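Local coordinates for protein 2,5-dihydroxypyridine 5,6-dioxygenase (Pseudomonas putida KT2440, PDB 7CUP) that catalyses the iron-dependent, O2-consuming ring opening of 2,5-dihydroxypyridine between carbons 5 and 6 to N-formylmaleamate, a step in aerobic nicotinate degradation, at residues A[103-108]-A[185-190]; A[228-233]-A[238-243]; A[277-282]-A[287-292]. All blocks are in the same frame, centred on the assembly; numbering follows the deposited sequence.

Contact 1: A[103-108]-A[185-190]; sequences LLHSPE and GRWDHW
The imidazole of His105 stands edge-on over the indole of Trp187, a T-shaped (edge-to-face) pair that joins the loop before helix 107-114 to strand 187-189, the outermost strand on its side of the parallel sheet. The planes meet at 78°, and the centroid of the His105 ring lies 4.5 Å from that of the six-membered ring of Trp187. CE1 of His105 does most of the touching, poised over the indole centre and 3.5 Å from Trp187 CE2. A flat, electron-rich indole suits the C-H edge of an imidazole. With its first torsion at -178°, Trp187 extends its ring away from its own backbone N and offers one broad face to the loop; Gln109 and Leu113 of helix 107-114 also pack on it. The His105 side chain lies about 9 Å from the bound iron ion, which puts the pair near the metal site, without either residue binding the iron. Asp188, whose CB points away from this loop, belongs to a polar cluster: its OD2 takes both NE and NH2 of Arg186 in a side-on salt bridge, and Tyr178 N besides. Its other oxygen, OD1, uses the anti lone pair to accept His189 N at 2.7 Å.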
ATOM      1  N   LEU A 103      -7.561  20.780  13.258  1.00 28.14           N
ATOM      2  CA  LEU A 103      -7.972  21.023  14.654  1.00 31.12           C
ATOM      3  C   LEU A 103      -8.816  22.283  14.625  1.00 31.88           C
ATOM      4  O   LEU A 103      -8.245  23.347  14.390  1.00 33.51           O
ATOM      5  CB  LEU A 103      -6.758  21.288  15.548  1.00 32.74           C
ATOM      6  CG  LEU A 103      -5.986  20.084  16.046  1.00 33.32           C
ATOM      7  CD1 LEU A 103      -4.932  20.577  17.015  1.00 38.26           C
ATOM      8  CD2 LEU A 103      -6.893  19.050  16.699  1.00 33.48           C
ATOM      9  N   LEU A 104     -10.107  22.164  14.868  1.00 32.19           N
ATOM     10  CA  LEU A 104     -10.995  23.343  14.878  1.00 36.80           C
ATOM     11  C   LEU A 104     -10.589  24.242  16.056  1.00 41.26           C
ATOM     12  O   LEU A 104      -9.998  23.701  17.055  1.00 40.47           O
ATOM     13  CB  LEU A 104     -12.430  22.831  14.955  1.00 35.71           C
ATOM     14  CG  LEU A 104     -12.932  22.156  13.685  1.00 40.07           C
ATOM     15  CD1 LEU A 104     -14.437  21.953  13.770  1.00 45.00           C
ATOM     16  CD2 LEU A 104     -12.571  22.964  12.439  1.00 40.68           C
ATOM     17  N   HIS A 105     -10.791  25.560  15.914  1.00 42.38           N
ATOM     18  CA  HIS A 105     -10.537  26.541  17.004  1.00 48.65           C
ATOM     19  C   HIS A 105     -11.230  25.996  18.254  1.00 43.02           C
ATOM     20  O   HIS A 105     -12.378  25.621  18.153  1.00 51.85           O
ATOM     21  CB  HIS A 105     -10.974  27.961  16.598  1.00 54.63           C
ATOM     22  CG  HIS A 105     -10.123  28.588  15.537  1.00 58.90           C
ATOM     23  ND1 HIS A 105      -9.277  27.849  14.723  1.00 60.84           N
ATOM     24  CD2 HIS A 105     -10.018  29.870  15.121  1.00 62.76           C
ATOM     25  CE1 HIS A 105      -8.684  28.653  13.862  1.00 61.51           C
ATOM     26  NE2 HIS A 105      -9.116  29.896  14.084  1.00 59.68           N
ATOM     27  N   SER A 106     -10.523  25.830  19.365  1.00 44.05           N
ATOM     28  CA  SER A 106     -11.077  25.176  20.574  1.00 39.49           C
ATOM     29  C   SER A 106     -10.348  25.696  21.797  1.00 40.62           C
ATOM     30  O   SER A 106      -9.255  26.245  21.671  1.00 38.54           O
ATOM     31  CB  SER A 106     -10.972  23.698  20.450  1.00 44.03           C
ATOM     32  OG  SER A 106      -9.620  23.293  20.315  1.00 47.77           O
ATOM     33  N   PRO A 107     -10.913  25.545  23.013  1.00 41.32           N
ATOM     34  CA  PRO A 107     -10.182  25.922  24.220  1.00 42.17           C
ATOM     35  C   PRO A 107      -8.784  25.270  24.229  1.00 39.97           C
ATOM     36  O   PRO A 107      -7.833  25.934  24.632  1.00 36.68           O
ATOM     37  CB  PRO A 107     -11.065  25.468  25.401  1.00 43.13           C
ATOM     38  CG  PRO A 107     -12.202  24.660  24.773  1.00 43.60           C
ATOM     39  CD  PRO A 107     -12.260  25.038  23.304  1.00 41.81           C
ATOM     40  N   GLU A 108      -8.656  24.033  23.738  1.00 36.33           N
ATOM     41  CA  GLU A 108      -7.388  23.254  23.847  1.00 35.17           C
ATOM     42  C   GLU A 108      -6.336  23.818  22.880  1.00 30.09           C
ATOM     43  O   GLU A 108      -5.170  23.959  23.283  1.00 31.97           O
ATOM     44  CB  GLU A 108      -7.627  21.767  23.603  1.00 37.53           C
ATOM     45  CG  GLU A 108      -8.518  21.113  24.654  1.00 40.32           C
ATOM     46  CD  GLU A 108     -10.007  21.371  24.484  1.00 38.27           C
ATOM     47  OE1 GLU A 108     -10.378  22.103  23.553  1.00 44.65           O
ATOM     48  OE2 GLU A 108     -10.778  20.818  25.260  1.00 43.09           O
ATOM     49  N   GLY A 185       2.734  31.966  19.410  1.00 25.16           N
ATOM     50  CA  GLY A 185       1.307  31.907  19.722  1.00 25.57           C
ATOM     51  C   GLY A 185       0.451  32.202  18.499  1.00 26.38           C
ATOM     52  O   GLY A 185      -0.760  32.318  18.674  1.00 27.97           O
ATOM     53  N   ARG A 186       1.014  32.277  17.294  1.00 26.66           N
ATOM     54  CA  ARG A 186       0.211  32.650  16.095  1.00 28.61           C
ATOM     55  C   ARG A 186      -0.374  31.392  15.448  1.00 27.59           C
ATOM     56  O   ARG A 186       0.354  30.389  15.294  1.00 24.84           O
ATOM     57  CB  ARG A 186       1.004  33.398  15.028  1.00 31.92           C
ATOM     58  CG  ARG A 186       0.141  33.847  13.857  1.00 33.15           C
ATOM     59  CD  ARG A 186       0.866  34.564  12.703  1.00 32.84           C
ATOM     60  NE  ARG A 186      -0.095  34.888  11.665  1.00 29.95           N
ATOM     61  CZ  ARG A 186      -1.054  35.804  11.796  1.00 32.77           C
ATOM     62  NH1 ARG A 186      -1.134  36.530  12.899  1.00 31.99           N
ATOM     63  NH2 ARG A 186      -1.919  36.005  10.815  1.00 34.78           N
ATOM     64  N   TRP A 187      -1.643  31.480  15.056  1.00 24.05           N
ATOM     65  CA  TRP A 187      -2.321  30.487  14.190  1.00 25.16           C
ATOM     66  C   TRP A 187      -2.474  31.143  12.817  1.00 23.80           C
ATOM     67  O   TRP A 187      -2.833  32.352  12.743  1.00 22.66           O
ATOM     68  CB  TRP A 187      -3.668  30.016  14.776  1.00 24.42           C
ATOM     69  CG  TRP A 187      -4.331  28.972  13.933  1.00 24.86           C
ATOM     70  CD1 TRP A 187      -4.288  27.618  14.090  1.00 27.17           C
ATOM     71  CD2 TRP A 187      -5.166  29.205  12.783  1.00 26.60           C
ATOM     72  NE1 TRP A 187      -5.028  26.997  13.113  1.00 27.17           N
ATOM     73  CE2 TRP A 187      -5.578  27.944  12.300  1.00 25.68           C
ATOM     74  CE3 TRP A 187      -5.650  30.357  12.155  1.00 25.23           C
ATOM     75  CZ2 TRP A 187      -6.426  27.806  11.205  1.00 27.51           C
ATOM     76  CZ3 TRP A 187      -6.462  30.215  11.050  1.00 30.82           C
ATOM     77  CH2 TRP A 187      -6.848  28.956  10.584  1.00 26.90           C
ATOM     78  N   ASP A 188      -2.159  30.409  11.762  1.00 21.30           N
ATOM     79  CA  ASP A 188      -2.456  30.855  10.376  1.00 22.84           C
ATOM     80  C   ASP A 188      -2.654  29.628   9.489  1.00 22.96           C
ATOM     81  O   ASP A 188      -2.499  28.488   9.980  1.00 21.49           O
ATOM     82  CB  ASP A 188      -1.388  31.814   9.860  1.00 23.82           C
ATOM     83  CG  ASP A 188      -1.897  32.861   8.876  1.00 26.38           C
ATOM     84  OD1 ASP A 188      -2.782  32.523   8.043  1.00 27.31           O
ATOM     85  OD2 ASP A 188      -1.368  34.021   8.915  1.00 26.23           O
ATOM     86  N   HIS A 189      -3.093  29.868   8.257  1.00 22.03           N
ATOM     87  CA  HIS A 189      -3.584  28.816   7.337  1.00 21.48           C
ATOM     88  C   HIS A 189      -2.926  29.056   5.997  1.00 21.75           C
ATOM     89  O   HIS A 189      -3.146  30.131   5.437  1.00 20.95           O
ATOM     90  CB  HIS A 189      -5.100  28.937   7.223  1.00 22.46           C
ATOM     91  CG  HIS A 189      -5.753  27.856   6.429  1.00 22.14           C
ATOM     92  ND1 HIS A 189      -7.109  27.869   6.176  1.00 19.70           N
ATOM     93  CD2 HIS A 189      -5.254  26.776   5.792  1.00 19.73           C
ATOM     94  CE1 HIS A 189      -7.412  26.798   5.467  1.00 19.55           C
ATOM     95  NE2 HIS A 189      -6.306  26.127   5.217  1.00 20.58           N
ATOM     96  N   TRP A 190      -2.086  28.131   5.554  1.00 18.86           N
ATOM     97  CA  TRP A 190      -1.632  28.105   4.158  1.00 17.72           C
ATOM     98  C   TRP A 190      -2.633  27.293   3.337  1.00 19.24           C
ATOM     99  O   TRP A 190      -2.734  26.089   3.580  1.00 19.04           O
ATOM    100  CB  TRP A 190      -0.244  27.505   4.153  1.00 17.61           C
ATOM    101  CG  TRP A 190       0.282  27.221   2.788  1.00 17.60           C
ATOM    102  CD1 TRP A 190      -0.104  27.733   1.579  1.00 19.22           C
ATOM    103  CD2 TRP A 190       1.329  26.305   2.529  1.00 17.47           C
ATOM    104  NE1 TRP A 190       0.670  27.197   0.586  1.00 19.06           N
ATOM    105  CE2 TRP A 190       1.548  26.313   1.141  1.00 17.21           C
ATOM    106  CE3 TRP A 190       2.067  25.456   3.352  1.00 17.44           C
ATOM    107  CZ2 TRP A 190       2.533  25.528   0.552  1.00 18.95           C
ATOM    108  CZ3 TRP A 190       3.040  24.681   2.767  1.00 18.45           C
ATOM    109  CH2 TRP A 190       3.276  24.735   1.395  1.00 19.09           C
TER

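Contact 2: A[228-233]-A[238-243]; sequences TLEIEK and GIHGGF
Glu230 bends across the antiparallel beta hairpin of strands 227-232 and 235-240 to reach His240, the residue diagonal to it. Its CB sits beside the backbone of Gly238, its hydrogen-bonded partner, 4.2 Å from Gly238 N. A bend at the second torsion (148°) then swings the chain toward His240, and CD comes into the plane of the imidazole at its edge, 3.4 Å from His240 CE1. At the tip, OE1 lies 3.1 Å from His240 CE1, while OE2 is 3.3 Å from His240 ND1. Carboxylate and ring planes are turned 47° apart. Gly238, having no side chain, suits its place because the glutamate folds back over it. The backbones of the two strands make a regular ladder: Thr228 and His240 exchange two backbone bonds, Thr228 N reaching His240 O almost straight (172°), and Glu230 N donates to Gly238 O at 3.0 Å. A water also gives a proton to His240 O; it lies unusually close to Thr228 OG1, so a link there is doubtful. On the other face, Leu229 and Ile239 form a non-hydrogen-bonded pair and run side by side, Leu229 CD2 lying 3.7 Å from Ile239 CG1; branched aliphatic chains fit here, since Ile239 is covered by Leu248 and Met252 of helix 243-253. The hairpin thus has an apolar side, where Ile239 packs on that helix and Leu229 on Leu210 of strand 207-210, and a polar side carrying Thr228, Glu230 and His240. Just beyond it, Phe243 packs on Arg224 of a neighbouring subunit. A carboxylate held at the imidazole edge would be expected to favour the protonated form of His240 and to add an electrostatic tie between the two strands.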
ATOM      1  N   THR A 228     -32.286  36.396   0.372  1.00 32.52           N
ATOM      2  CA  THR A 228     -32.329  37.593   1.246  1.00 30.96           C
ATOM      3  C   THR A 228     -32.293  37.147   2.712  1.00 28.40           C
ATOM      4  O   THR A 228     -33.165  36.345   3.116  1.00 29.77           O
ATOM      5  CB  THR A 228     -33.585  38.429   0.967  1.00 35.09           C
ATOM      6  OG1 THR A 228     -33.632  38.710  -0.427  1.00 35.86           O
ATOM      7  CG2 THR A 228     -33.575  39.737   1.727  1.00 36.86           C
ATOM      8  N   LEU A 229     -31.313  37.640   3.468  1.00 27.48           N
ATOM      9  CA  LEU A 229     -31.208  37.447   4.937  1.00 27.92           C
ATOM     10  C   LEU A 229     -31.523  38.775   5.635  1.00 31.31           C
ATOM     11  O   LEU A 229     -30.839  39.791   5.368  1.00 32.13           O
ATOM     12  CB  LEU A 229     -29.800  36.970   5.303  1.00 26.28           C
ATOM     13  CG  LEU A 229     -29.284  35.795   4.483  1.00 24.41           C
ATOM     14  CD1 LEU A 229     -27.814  35.562   4.760  1.00 26.83           C
ATOM     15  CD2 LEU A 229     -30.088  34.559   4.799  1.00 24.16           C
ATOM     16  N   GLU A 230     -32.552  38.756   6.474  1.00 37.09           N
ATOM     17  CA  GLU A 230     -32.921  39.893   7.359  1.00 40.48           C
ATOM     18  C   GLU A 230     -32.275  39.604   8.712  1.00 36.41           C
ATOM     19  O   GLU A 230     -32.485  38.482   9.257  1.00 39.43           O
ATOM     20  CB  GLU A 230     -34.443  40.070   7.408  1.00 42.81           C
ATOM     21  CG  GLU A 230     -35.017  40.597   6.101  1.00 49.87           C
ATOM     22  CD  GLU A 230     -36.425  40.124   5.760  1.00 61.62           C
ATOM     23  OE1 GLU A 230     -37.113  39.563   6.652  1.00 60.22           O
ATOM     24  OE2 GLU A 230     -36.842  40.311   4.588  1.00 78.65           O
ATOM     25  N   ILE A 231     -31.481  40.560   9.186  1.00 36.94           N
ATOM     26  CA  ILE A 231     -30.675  40.473  10.439  1.00 37.51           C
ATOM     27  C   ILE A 231     -31.182  41.542  11.413  1.00 37.87           C
ATOM     28  O   ILE A 231     -31.277  42.714  11.008  1.00 35.38           O
ATOM     29  CB  ILE A 231     -29.182  40.648  10.103  1.00 36.04           C
ATOM     30  CG1 ILE A 231     -28.688  39.496   9.217  1.00 36.40           C
ATOM     31  CG2 ILE A 231     -28.338  40.788  11.359  1.00 35.86           C
ATOM     32  CD1 ILE A 231     -27.707  39.951   8.167  1.00 37.35           C
ATOM     33  N   GLU A 232     -31.479  41.148  12.649  1.00 39.98           N
ATOM     34  CA  GLU A 232     -31.889  42.074  13.735  1.00 44.10           C
ATOM     35  C   GLU A 232     -31.101  41.699  14.990  1.00 41.16           C
ATOM     36  O   GLU A 232     -31.102  40.495  15.381  1.00 37.05           O
ATOM     37  CB  GLU A 232     -33.405  42.026  13.951  1.00 48.17           C
ATOM     38  CG  GLU A 232     -34.216  42.548  12.774  1.00 51.72           C
ATOM     39  CD  GLU A 232     -35.652  42.047  12.763  1.00 59.59           C
ATOM     40  OE1 GLU A 232     -36.249  41.958  13.854  1.00 64.77           O
ATOM     41  OE2 GLU A 232     -36.157  41.708  11.675  1.00 67.15           O
ATOM     42  N   LYS A 233     -30.426  42.690  15.568  1.00 40.03           N
ATOM     43  CA  LYS A 233     -29.691  42.545  16.842  1.00 43.75           C
ATOM     44  C   LYS A 233     -28.780  41.324  16.686  1.00 42.90           C
ATOM     45  O   LYS A 233     -28.892  40.392  17.495  1.00 39.06           O
ATOM     46  CB  LYS A 233     -30.674  42.387  18.004  1.00 48.09           C
ATOM     47  CG  LYS A 233     -31.628  43.556  18.236  1.00 55.95           C
ATOM     48  CD  LYS A 233     -32.721  43.248  19.266  1.00 61.69           C
ATOM     49  CE  LYS A 233     -33.807  42.327  18.734  1.00 67.04           C
ATOM     50  NZ  LYS A 233     -34.349  41.429  19.782  1.00 67.84           N
ATOM     51  N   GLY A 238     -34.892  36.330   9.163  1.00 35.07           N
ATOM     52  CA  GLY A 238     -35.611  35.949   7.943  1.00 34.31           C
ATOM     53  C   GLY A 238     -34.656  35.391   6.911  1.00 30.92           C
ATOM     54  O   GLY A 238     -33.624  36.013   6.717  1.00 29.59           O
ATOM     55  N   ILE A 239     -35.061  34.321   6.230  1.00 28.61           N
ATOM     56  CA  ILE A 239     -34.362  33.761   5.038  1.00 31.94           C
ATOM     57  C   ILE A 239     -35.388  33.554   3.912  1.00 31.13           C
ATOM     58  O   ILE A 239     -36.280  32.668   4.052  1.00 34.34           O
ATOM     59  CB  ILE A 239     -33.632  32.462   5.417  1.00 29.79           C
ATOM     60  CG1 ILE A 239     -32.691  32.680   6.606  1.00 31.01           C
ATOM     61  CG2 ILE A 239     -32.921  31.893   4.196  1.00 30.80           C
ATOM     62  CD1 ILE A 239     -32.007  31.411   7.113  1.00 31.04           C
ATOM     63  N   HIS A 240     -35.251  34.315   2.823  1.00 32.74           N
ATOM     64  CA  HIS A 240     -36.244  34.393   1.722  1.00 32.19           C
ATOM     65  C   HIS A 240     -35.607  34.188   0.345  1.00 30.86           C
ATOM     66  O   HIS A 240     -34.598  34.837   0.039  1.00 34.22           O
ATOM     67  CB  HIS A 240     -36.952  35.750   1.772  1.00 35.45           C
ATOM     68  CG  HIS A 240     -37.485  36.013   3.127  1.00 36.22           C
ATOM     69  ND1 HIS A 240     -37.019  37.055   3.922  1.00 37.19           N
ATOM     70  CD2 HIS A 240     -38.371  35.308   3.855  1.00 37.16           C
ATOM     71  CE1 HIS A 240     -37.640  37.003   5.078  1.00 36.84           C
ATOM     72  NE2 HIS A 240     -38.480  35.935   5.062  1.00 39.89           N
ATOM     73  N   GLY A 241     -36.281  33.389  -0.473  1.00 29.98           N
ATOM     74  CA  GLY A 241     -36.001  33.177  -1.901  1.00 34.28           C
ATOM     75  C   GLY A 241     -36.869  32.045  -2.407  1.00 35.30           C
ATOM     76  O   GLY A 241     -37.956  31.856  -1.847  1.00 39.81           O
ATOM     77  N   GLY A 242     -36.373  31.279  -3.375  1.00 42.57           N
ATOM     78  CA  GLY A 242     -37.027  30.061  -3.879  1.00 44.61           C
ATOM     79  C   GLY A 242     -36.341  28.827  -3.329  1.00 47.58           C
ATOM     80  O   GLY A 242     -36.559  28.496  -2.153  1.00 47.00           O
ATOM     81  N   PHE A 243     -35.476  28.196  -4.118  1.00 44.51           N
ATOM     82  CA  PHE A 243     -34.974  26.847  -3.766  1.00 40.51           C
ATOM     83  C   PHE A 243     -33.789  26.970  -2.798  1.00 32.35           C
ATOM     84  O   PHE A 243     -33.806  26.278  -1.783  1.00 30.87           O
ATOM     85  CB  PHE A 243     -34.645  26.013  -5.007  1.00 40.42           C
ATOM     86  CG  PHE A 243     -33.904  24.756  -4.649  1.00 34.95           C
ATOM     87  CD1 PHE A 243     -34.497  23.813  -3.828  1.00 32.98           C
ATOM     88  CD2 PHE A 243     -32.585  24.584  -5.019  1.00 34.61           C
ATOM     89  CE1 PHE A 243     -33.785  22.690  -3.438  1.00 32.50           C
ATOM     90  CE2 PHE A 243     -31.878  23.453  -4.638  1.00 36.18           C
ATOM     91  CZ  PHE A 243     -32.483  22.503  -3.858  1.00 32.06           C
TER
HETATM   92  O   HOH W   1     -34.274  36.698  -1.803  1.00 41.87           O

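Contact 3: A[277-282]-A[287-292]; sequences TAMGLH and GMCMDA
First torsions of -169° in Met279 and -165° in Cys289 extend CG of the one and SG of the other away from their own backbone nitrogens, and the two side chains meet between a 3-10 turn (279-281) and the N-cap of helix 290-294. Cys289 SG rests 3.6 Å from Met279 CB and 3.7 Å from Met279 CG, a soft sulfur lying alongside the start of an unbranched chain. The same sulfur looks back to its own helix, where it accepts a weak capping bond from Ala292 N, so a small polarisable thiol serves both the apolar neighbour and the helix end. Cys289 has left-handed backbone angles, turning the chain into the helix; Glu124 accepts from Met288 N just ahead of it. A second point of contact joins Ala278 to Asp291. With a first torsion of -84°, Asp291 places its carboxylate against the methyl of Ala278, which sits directly over the face of the carboxylate, 3.3 Å from CG. Alanine, with its single methyl, fits this close approach. The oxygens have polar partners elsewhere: OD1 makes a salt bridge with Arg131 and accepts Gln275 N. Its negative charge in the first turn of helix 290-294 would also be expected to interact favourably with the helix dipole. The turn itself is braced by Leu281 N bonding to Ala278 O, and a neighbouring subunit reaches it: Met68 of that subunit packs on Ala278, while Tyr247 of the same subunit bonds through its hydroxyl to Thr277 O. Met279 also packs on Ile215 of strand 215-216, and its SD lies 4.1 Å from Cys289 SG.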
ATOM      1  N   THR A 277     -13.982  31.955  -9.292  1.00 24.91           N
ATOM      2  CA  THR A 277     -14.355  30.882 -10.261  1.00 26.42           C
ATOM      3  C   THR A 277     -13.762  29.511  -9.872  1.00 25.07           C
ATOM      4  O   THR A 277     -14.192  28.491 -10.430  1.00 24.88           O
ATOM      5  CB  THR A 277     -13.906  31.237 -11.676  1.00 26.62           C
ATOM      6  OG1 THR A 277     -12.491  31.457 -11.573  1.00 25.19           O
ATOM      7  CG2 THR A 277     -14.691  32.395 -12.233  1.00 26.31           C
ATOM      8  N   ALA A 278     -12.788  29.471  -8.981  1.00 25.33           N
ATOM      9  CA  ALA A 278     -12.037  28.232  -8.648  1.00 24.31           C
ATOM     10  C   ALA A 278     -12.974  27.106  -8.159  1.00 23.47           C
ATOM     11  O   ALA A 278     -12.784  25.940  -8.576  1.00 22.44           O
ATOM     12  CB  ALA A 278     -10.972  28.591  -7.648  1.00 24.68           C
ATOM     13  N   MET A 279     -13.985  27.415  -7.350  1.00 21.83           N
ATOM     14  CA  MET A 279     -14.834  26.394  -6.683  1.00 23.62           C
ATOM     15  C   MET A 279     -15.495  25.539  -7.767  1.00 25.89           C
ATOM     16  O   MET A 279     -15.556  24.291  -7.614  1.00 25.59           O
ATOM     17  CB  MET A 279     -15.909  27.066  -5.825  1.00 23.51           C
ATOM     18  CG  MET A 279     -16.648  26.122  -4.916  1.00 24.89           C
ATOM     19  SD  MET A 279     -17.863  27.017  -3.900  1.00 25.97           S
ATOM     20  CE  MET A 279     -19.053  27.558  -5.126  1.00 23.46           C
ATOM     21  N   GLY A 280     -15.933  26.192  -8.846  1.00 26.30           N
ATOM     22  CA  GLY A 280     -16.674  25.549  -9.946  1.00 26.03           C
ATOM     23  C   GLY A 280     -15.826  24.555 -10.722  1.00 26.72           C
ATOM     24  O   GLY A 280     -16.393  23.816 -11.527  1.00 28.07           O
ATOM     25  N   LEU A 281     -14.512  24.520 -10.519  1.00 24.64           N
ATOM     26  CA  LEU A 281     -13.635  23.602 -11.264  1.00 26.86           C
ATOM     27  C   LEU A 281     -13.310  22.396 -10.390  1.00 27.05           C
ATOM     28  O   LEU A 281     -12.552  21.516 -10.882  1.00 26.09           O
ATOM     29  CB  LEU A 281     -12.374  24.366 -11.681  1.00 27.63           C
ATOM     30  CG  LEU A 281     -12.634  25.412 -12.760  1.00 30.27           C
ATOM     31  CD1 LEU A 281     -11.585  26.498 -12.725  1.00 33.07           C
ATOM     32  CD2 LEU A 281     -12.674  24.759 -14.124  1.00 31.67           C
ATOM     33  N   HIS A 282     -13.844  22.353  -9.160  1.00 24.70           N
ATOM     34  CA  HIS A 282     -13.466  21.348  -8.135  1.00 25.37           C
ATOM     35  C   HIS A 282     -14.666  20.471  -7.726  1.00 26.14           C
ATOM     36  O   HIS A 282     -15.831  20.864  -7.970  1.00 26.58           O
ATOM     37  CB  HIS A 282     -12.837  22.092  -6.956  1.00 25.74           C
ATOM     38  CG  HIS A 282     -11.387  22.345  -7.126  1.00 25.80           C
ATOM     39  ND1 HIS A 282     -10.468  21.351  -6.906  1.00 25.24           N
ATOM     40  CD2 HIS A 282     -10.704  23.465  -7.464  1.00 22.73           C
ATOM     41  CE1 HIS A 282      -9.264  21.847  -7.116  1.00 29.15           C
ATOM     42  NE2 HIS A 282      -9.389  23.151  -7.435  1.00 24.88           N
ATOM     43  N   GLY A 287     -11.399  19.935  -1.041  1.00 22.75           N
ATOM     44  CA  GLY A 287     -10.926  20.846   0.021  1.00 23.51           C
ATOM     45  C   GLY A 287     -12.056  21.686   0.582  1.00 23.13           C
ATOM     46  O   GLY A 287     -13.221  21.445   0.242  1.00 22.67           O
ATOM     47  N   MET A 288     -11.738  22.675   1.404  1.00 25.54           N
ATOM     48  CA  MET A 288     -12.743  23.550   2.057  1.00 25.79           C
ATOM     49  C   MET A 288     -12.979  24.837   1.238  1.00 25.56           C
ATOM     50  O   MET A 288     -13.850  25.624   1.603  1.00 26.70           O
ATOM     51  CB  MET A 288     -12.262  23.870   3.465  1.00 30.17           C
ATOM     52  CG  MET A 288     -11.069  24.807   3.513  1.00 34.57           C
ATOM     53  SD  MET A 288     -10.650  25.179   5.240  1.00 42.34           S
ATOM     54  CE  MET A 288     -10.637  23.510   5.889  1.00 40.40           C
ATOM     55  N   CYS A 289     -12.297  25.014   0.116  1.00 25.58           N
ATOM     56  CA  CYS A 289     -12.466  26.159  -0.817  1.00 24.06           C
ATOM     57  C   CYS A 289     -12.050  27.450  -0.093  1.00 25.64           C
ATOM     58  O   CYS A 289     -12.887  28.358   0.199  1.00 24.28           O
ATOM     59  CB  CYS A 289     -13.869  26.249  -1.419  1.00 26.88           C
ATOM     60  SG  CYS A 289     -13.900  27.364  -2.857  1.00 30.37           S
ATOM     61  N   MET A 290     -10.749  27.563   0.124  1.00 22.92           N
ATOM     62  CA  MET A 290     -10.121  28.829   0.578  1.00 23.31           C
ATOM     63  C   MET A 290     -10.209  29.897  -0.511  1.00 21.52           C
ATOM     64  O   MET A 290     -10.234  31.067  -0.127  1.00 23.57           O
ATOM     65  CB  MET A 290      -8.674  28.598   1.003  1.00 20.78           C
ATOM     66  CG  MET A 290      -8.573  27.838   2.302  1.00 19.71           C
ATOM     67  SD  MET A 290      -9.576  28.553   3.647  1.00 23.25           S
ATOM     68  CE  MET A 290      -8.795  30.146   3.841  1.00 19.70           C
ATOM     69  N   ASP A 291     -10.317  29.519  -1.790  1.00 21.23           N
ATOM     70  CA  ASP A 291     -10.511  30.483  -2.901  1.00 20.96           C
ATOM     71  C   ASP A 291     -11.748  31.348  -2.624  1.00 22.99           C
ATOM     72  O   ASP A 291     -11.673  32.566  -2.823  1.00 23.18           O
ATOM     73  CB  ASP A 291     -10.638  29.748  -4.228  1.00 21.45           C
ATOM     74  CG  ASP A 291      -9.312  29.394  -4.856  1.00 22.62           C
ATOM     75  OD1 ASP A 291      -8.723  30.285  -5.517  1.00 22.96           O
ATOM     76  OD2 ASP A 291      -8.879  28.235  -4.706  1.00 24.71           O
ATOM     77  N   ALA A 292     -12.860  30.721  -2.215  1.00 22.85           N
ATOM     78  CA  ALA A 292     -14.150  31.380  -1.963  1.00 22.69           C
ATOM     79  C   ALA A 292     -13.993  32.296  -0.753  1.00 24.06           C
ATOM     80  O   ALA A 292     -14.570  33.379  -0.777  1.00 25.66           O
ATOM     81  CB  ALA A 292     -15.238  30.345  -1.743  1.00 23.79           C
TER

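In the fold
From the N terminus, the three contacts follow one another in series, with neither nesting nor crossing. Contact 1 closes a long loop of 76 intervening residues, bringing the loop that leads into helix 107-114 to the edge strand of the parallel sheet. Contact 2 closes the tight hairpin between strands 227-232 and 235-240, about 31 Å from contact 1 between centres and on the opposite side of the chain's centre. Contact 3, a closure over four residues, lies in the connection between strands 263-269 and 299-303, which carry the iron ligands His265 and Ser302. It also touches contact 1, where His189 CE1 meets Met290 SD at 3.3 Å, so the parallel sheet and the metal-bearing antiparallel sheet are linked through 287-292.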